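Local coordinates for protein ethyl acetate hydrolase (Pseudomonas veronii, PDB 5E4Y) that hydrolyses ethyl acetate to ethanol and acetate, acting as a homodimeric alpha/beta hydrolase in the breakdown of short-chain methyl ketones, at residues Arg170-Ala175 with Tyr298-Ser303; Asn14-Glu19 with Phe258-Pro263. One frame throughout, in Å; residues are numbered along the deposited sequence.

Contact 1: Arg170-Ala175 with Tyr298-Ser303; sequences RAAAIA and YVMPIS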
loop_
_atom_site.group_PDB
_atom_site.type_symbol
_atom_site.label_atom_id
_atom_site.label_comp_id
_atom_site.label_asym_id
_atom_site.label_seq_id
_atom_site.Cartn_x
_atom_site.Cartn_y
_atom_site.Cartn_z
ATOM N N ARG A 170 -23.597 4.438 24.152
ATOM C CA ARG A 170 -22.217 3.982 24.025
ATOM C C ARG A 170 -21.834 3.797 22.561
ATOM O O ARG A 170 -22.674 3.457 21.728
ATOM C CB ARG A 170 -22.009 2.672 24.789
ATOM C CG ARG A 170 -22.356 2.742 26.266
ATOM C CD ARG A 170 -22.370 1.359 26.891
ATOM N NE ARG A 170 -22.765 1.405 28.295
ATOM C CZ ARG A 170 -24.025 1.409 28.716
ATOM N NH1 ARG A 170 -25.020 1.374 27.839
ATOM N NH2 ARG A 170 -24.293 1.453 30.014
ATOM N N ALA A 171 -20.560 4.017 22.256
ATOM C CA ALA A 171 -20.066 3.870 20.892
ATOM C C ALA A 171 -18.733 3.128 20.868
ATOM O O ALA A 171 -17.867 3.360 21.708
ATOM C CB ALA A 171 -19.928 5.231 20.229
ATOM N N ALA A 172 -18.577 2.232 19.901
ATOM C CA ALA A 172 -17.337 1.480 19.750
ATOM C C ALA A 172 -16.893 1.455 18.291
ATOM O O ALA A 172 -17.496 0.776 17.462
ATOM C CB ALA A 172 -17.506 0.066 20.279
ATOM N N ALA A 173 -15.838 2.201 17.985
ATOM C CA ALA A 173 -15.325 2.277 16.623
ATOM C C ALA A 173 -14.059 1.444 16.463
ATOM O O ALA A 173 -12.999 1.807 16.973
ATOM C CB ALA A 173 -15.062 3.722 16.239
ATOM N N ILE A 174 -14.175 0.327 15.752
ATOM C CA ILE A 174 -13.038 -0.558 15.535
ATOM C C ILE A 174 -12.445 -0.384 14.140
ATOM O O ILE A 174 -13.133 -0.584 13.140
ATOM C CB ILE A 174 -13.425 -2.037 15.728
ATOM C CG1 ILE A 174 -14.004 -2.260 17.125
ATOM C CG2 ILE A 174 -12.221 -2.937 15.505
ATOM C CD1 ILE A 174 -15.460 -2.652 17.123
ATOM N N ALA A 175 -11.167 -0.014 14.093
ATOM C CA ALA A 175 -10.427 0.133 12.841
ATOM C C ALA A 175 -11.143 1.043 11.847
ATOM O O ALA A 175 -11.368 0.666 10.698
ATOM C CB ALA A 175 -10.169 -1.234 12.216
ATOM N N TYR A 298 -15.235 4.097 22.871
ATOM C CA TYR A 298 -13.951 3.414 22.847
ATOM C C TYR A 298 -13.397 3.396 21.429
ATOM O O TYR A 298 -13.921 2.700 20.560
ATOM C CB TYR A 298 -14.074 1.983 23.378
ATOM C CG TYR A 298 -14.131 1.870 24.886
ATOM C CD1 TYR A 298 -14.097 3.001 25.690
ATOM C CD2 TYR A 298 -14.203 0.629 25.504
ATOM C CE1 TYR A 298 -14.145 2.899 27.069
ATOM C CE2 TYR A 298 -14.249 0.515 26.879
ATOM C CZ TYR A 298 -14.220 1.652 27.657
ATOM O OH TYR A 298 -14.266 1.543 29.030
ATOM N N VAL A 299 -12.342 4.170 21.197
ATOM C CA VAL A 299 -11.666 4.170 19.906
ATOM C C VAL A 299 -10.652 3.032 19.856
ATOM O O VAL A 299 -9.634 3.066 20.547
ATOM C CB VAL A 299 -10.956 5.507 19.635
ATOM C CG1 VAL A 299 -10.212 5.455 18.310
ATOM C CG2 VAL A 299 -11.959 6.651 19.644
ATOM N N MET A 300 -10.938 2.022 19.039
ATOM C CA MET A 300 -10.121 0.813 19.006
ATOM C C MET A 300 -9.565 0.501 17.620
ATOM O O MET A 300 -10.139 -0.300 16.885
ATOM C CB MET A 300 -10.935 -0.382 19.503
ATOM C CG MET A 300 -11.679 -0.131 20.801
ATOM S SD MET A 300 -12.405 -1.638 21.466
ATOM C CE MET A 300 -14.135 -1.182 21.537
ATOM N N PRO A 301 -8.434 1.126 17.260
ATOM C CA PRO A 301 -7.764 0.817 15.994
ATOM C C PRO A 301 -6.928 -0.457 16.083
ATOM O O PRO A 301 -6.576 -0.882 17.182
ATOM C CB PRO A 301 -6.871 2.037 15.768
ATOM C CG PRO A 301 -6.541 2.497 17.143
ATOM C CD PRO A 301 -7.761 2.217 17.987
ATOM N N ILE A 302 -6.623 -1.059 14.938
ATOM C CA ILE A 302 -5.761 -2.234 14.904
ATOM C C ILE A 302 -4.307 -1.797 14.729
ATOM O O ILE A 302 -4.012 -0.906 13.931
ATOM C CB ILE A 302 -6.170 -3.202 13.778
ATOM C CG1 ILE A 302 -7.653 -3.556 13.903
ATOM C CG2 ILE A 302 -5.319 -4.461 13.815
ATOM C CD1 ILE A 302 -8.161 -4.481 12.819
ATOM N N SER A 303 -3.410 -2.422 15.488
ATOM C CA SER A 303 -2.015 -1.991 15.574
ATOM C C SER A 303 -1.290 -1.939 14.230
ATOM O O SER A 303 -0.486 -1.039 13.992
ATOM C CB SER A 303 -1.247 -2.909 16.526
ATOM O OG SER A 303 -1.198 -4.233 16.028
#

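Contact 2: Asn14-Glu19 with Phe258-Pro263; sequences NSYYTE and FAPMDP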
loop_
_atom_site.group_PDB
_atom_site.type_symbol
_atom_site.label_atom_id
_atom_site.label_comp_id
_atom_site.label_asym_id
_atom_site.label_seq_id
_atom_site.Cartn_x
_atom_site.Cartn_y
_atom_site.Cartn_z
ATOM N N ASN A 14 -26.715 -12.309 -8.481
ATOM C CA ASN A 14 -28.059 -12.869 -8.530
ATOM C C ASN A 14 -28.150 -14.197 -7.788
ATOM O O ASN A 14 -29.234 -14.628 -7.394
ATOM C CB ASN A 14 -28.507 -13.056 -9.981
ATOM C CG ASN A 14 -28.507 -11.756 -10.762
ATOM O OD1 ASN A 14 -28.626 -10.673 -10.187
ATOM N ND2 ASN A 14 -28.376 -11.857 -12.079
ATOM N N SER A 15 -27.002 -14.842 -7.601
ATOM C CA SER A 15 -26.952 -16.139 -6.939
ATOM C C SER A 15 -26.188 -16.065 -5.621
ATOM O O SER A 15 -26.371 -16.906 -4.742
ATOM C CB SER A 15 -26.309 -17.182 -7.857
ATOM O OG SER A 15 -26.280 -18.457 -7.239
ATOM N N TYR A 16 -25.335 -15.055 -5.488
ATOM C CA TYR A 16 -24.521 -14.904 -4.288
ATOM C C TYR A 16 -25.245 -14.120 -3.194
ATOM O O TYR A 16 -25.167 -14.474 -2.018
ATOM C CB TYR A 16 -23.195 -14.222 -4.634
ATOM C CG TYR A 16 -22.348 -13.866 -3.433
ATOM C CD1 TYR A 16 -21.698 -14.853 -2.702
ATOM C CD2 TYR A 16 -22.190 -12.546 -3.036
ATOM C CE1 TYR A 16 -20.920 -14.534 -1.606
ATOM C CE2 TYR A 16 -21.414 -12.217 -1.941
ATOM C CZ TYR A 16 -20.782 -13.214 -1.230
ATOM O OH TYR A 16 -20.007 -12.888 -0.139
ATOM N N TYR A 17 -25.951 -13.062 -3.583
ATOM C CA TYR A 17 -26.658 -12.219 -2.621
ATOM C C TYR A 17 -28.032 -12.783 -2.269
ATOM O O TYR A 17 -29.048 -12.108 -2.434
ATOM C CB TYR A 17 -26.809 -10.795 -3.162
ATOM C CG TYR A 17 -25.497 -10.092 -3.423
ATOM C CD1 TYR A 17 -24.721 -9.619 -2.372
ATOM C CD2 TYR A 17 -25.039 -9.890 -4.718
ATOM C CE1 TYR A 17 -23.522 -8.974 -2.604
ATOM C CE2 TYR A 17 -23.842 -9.244 -4.959
ATOM C CZ TYR A 17 -23.087 -8.787 -3.899
ATOM O OH TYR A 17 -21.894 -8.143 -4.133
ATOM N N THR A 18 -28.060 -14.019 -1.782
ATOM C CA THR A 18 -29.318 -14.672 -1.437
ATOM C C THR A 18 -29.374 -15.040 0.042
ATOM O O THR A 18 -28.454 -14.739 0.802
ATOM C CB THR A 18 -29.538 -15.940 -2.279
ATOM O OG1 THR A 18 -28.450 -16.847 -2.073
ATOM C CG2 THR A 18 -29.626 -15.589 -3.757
ATOM N N GLU A 19 -30.459 -15.695 0.445
ATOM C CA GLU A 19 -30.655 -16.071 1.840
ATOM C C GLU A 19 -29.996 -17.410 2.155
ATOM O O GLU A 19 -29.918 -17.816 3.315
ATOM C CB GLU A 19 -32.148 -16.137 2.170
ATOM C CG GLU A 19 -32.857 -14.799 2.096
ATOM C CD GLU A 19 -33.089 -14.192 3.463
ATOM O OE1 GLU A 19 -32.634 -14.785 4.463
ATOM O OE2 GLU A 19 -33.722 -13.118 3.537
ATOM N N PHE A 258 -13.777 -12.120 -3.464
ATOM C CA PHE A 258 -14.351 -11.061 -4.292
ATOM C C PHE A 258 -14.990 -11.562 -5.584
ATOM O O PHE A 258 -15.747 -10.832 -6.223
ATOM C CB PHE A 258 -13.275 -10.026 -4.635
ATOM C CG PHE A 258 -12.840 -9.194 -3.465
ATOM C CD1 PHE A 258 -13.613 -8.131 -3.028
ATOM C CD2 PHE A 258 -11.656 -9.471 -2.803
ATOM C CE1 PHE A 258 -13.215 -7.363 -1.949
ATOM C CE2 PHE A 258 -11.251 -8.707 -1.725
ATOM C CZ PHE A 258 -12.032 -7.651 -1.297
ATOM N N ALA A 259 -14.683 -12.797 -5.967
ATOM C CA ALA A 259 -15.129 -13.346 -7.249
ATOM C C ALA A 259 -16.648 -13.307 -7.490
ATOM O O ALA A 259 -17.083 -12.866 -8.554
ATOM C CB ALA A 259 -14.617 -14.780 -7.406
ATOM N N PRO A 260 -17.466 -13.760 -6.520
ATOM C CA PRO A 260 -18.895 -13.789 -6.853
ATOM C C PRO A 260 -19.641 -12.494 -6.532
ATOM O O PRO A 260 -20.870 -12.504 -6.476
ATOM C CB PRO A 260 -19.416 -14.930 -5.983
ATOM C CG PRO A 260 -18.578 -14.840 -4.755
ATOM C CD PRO A 260 -17.210 -14.371 -5.200
ATOM N N MET A 261 -18.914 -11.399 -6.331
ATOM C CA MET A 261 -19.541 -10.142 -5.931
ATOM C C MET A 261 -19.820 -9.226 -7.119
ATOM O O MET A 261 -19.228 -9.377 -8.188
ATOM C CB MET A 261 -18.668 -9.419 -4.905
ATOM C CG MET A 261 -18.535 -10.167 -3.589
ATOM S SD MET A 261 -17.713 -9.211 -2.301
ATOM C CE MET A 261 -17.746 -10.384 -0.948
ATOM N N ASP A 262 -20.727 -8.276 -6.918
ATOM C CA ASP A 262 -21.147 -7.365 -7.977
ATOM C C ASP A 262 -20.297 -6.097 -7.990
ATOM O O ASP A 262 -20.229 -5.383 -6.990
ATOM C CB ASP A 262 -22.626 -7.006 -7.811
ATOM C CG ASP A 262 -23.171 -6.222 -8.989
ATOM O OD1 ASP A 262 -22.864 -6.586 -10.143
ATOM O OD2 ASP A 262 -23.909 -5.239 -8.761
ATOM N N PRO A 263 -19.640 -5.823 -9.128
ATOM C CA PRO A 263 -18.795 -4.641 -9.341
ATOM C C PRO A 263 -19.488 -3.323 -9.002
ATOM O O PRO A 263 -18.883 -2.463 -8.361
ATOM C CB PRO A 263 -18.475 -4.711 -10.834
ATOM C CG PRO A 263 -18.506 -6.161 -11.145
ATOM C CD PRO A 263 -19.598 -6.737 -10.284
#

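Contact 1: Arg170-Ala175 with Tyr298-Ser303
Ala171 opens the pairing: its O accepts a hydrogen bond from Tyr298 N at 3.0 Å. From here the two strands run parallel, 10° apart in direction. The methyl group of Ala172 meets the tip of Met300, with CB 3.8 Å from CE. The Met300 chain reaches back to it because CG lies beside the backbone N (chi1 -48°) and the chain bends at chi3. Ala173 bonds with both its polar backbone atoms. Its N donates to Tyr298 O, and its O takes Met300 N at 2.9 Å. Ile174 sets its CA 3.2 Å from Met300 O in a CA-H...O contact, and its CG2 branch flanks the same oxygen. Ala175 N also donates to Met300 O, at 3.0 Å. Beyond the strand, Ala175 CB packs on CG1 and CD1 of Ile302. The same alanine side chain is near the inferred catalytic residues Asp305 and His334. The pair lies in the parallel part of the alpha/beta hydrolase sheet. Strand 146-150 flanks 170-174 on its other edge. Helix 152-163 packs on the Ala173 and Val299 face, and helix 342-357 on the face of Ala172, Tyr298 and Met300.

Contact 2: Asn14-Glu19 with Phe258-Pro263
Tyr17 OH accepts a nearly straight hydrogen bond from Asp262 N, at 3.0 Å with an N-H...O angle of 175°. The donor lies at the edge of the tyrosine ring, near its plane. Asp262 CB sits 3.8 Å from Tyr17 CE2. Tyr16 meets Pro260 and Met261, the two residues before Asp262. Its ring reaches Pro260 because CG lies anti to the backbone N (chi1 173°). Pro260 CG lies over one face in a CH-pi contact, 4.1 Å from the ring centroid. The extended Met261 chain brings CE to 3.5 Å from Tyr16 OH. The two tyrosines also support each other, since Tyr16 CD2 stands over the centre of the Tyr17 ring. An alanine at Tyr16 would take the ring from under Pro260 CG and beside Met261, and would probably leave a gap there and the Tyr17 ring freer to shift. Farther out, His22 packs edge-to-face with Tyr16, whose backbone O accepts a hydrogen bond from Asn21 ND2. Tyr17 centres an inverse gamma turn. The opposing loop is a type I beta turn, Phe258 to Met261, followed by Asp262 at the N-cap position of helix 263-274. The N-terminal segment thus packs on the turn that joins helix 246-258 to helix 263-274, away from the catalytic residues.

How the contacts relate
Contact 1 belongs to the core and contact 2 lies nearer the surface. All the touching residues of 170-175 and 298-303 are buried, whereas 14-19 with 258-263 is only partly buried. The two share no element: one pairs neighbouring strands of the central sheet, the other joins the N-terminal loop to a loop between two helices. Chemistry follows place. The strands rely on repeated backbone bonds with small or apolar side chains, while the loops rely on tyrosine side chains and a single cross-segment bond to a backbone N-H. Contact 1 ends beside the inferred catalytic residues; contact 2 lies away from them. Their centres are 29 Å apart, on opposite sides of the chain's centre.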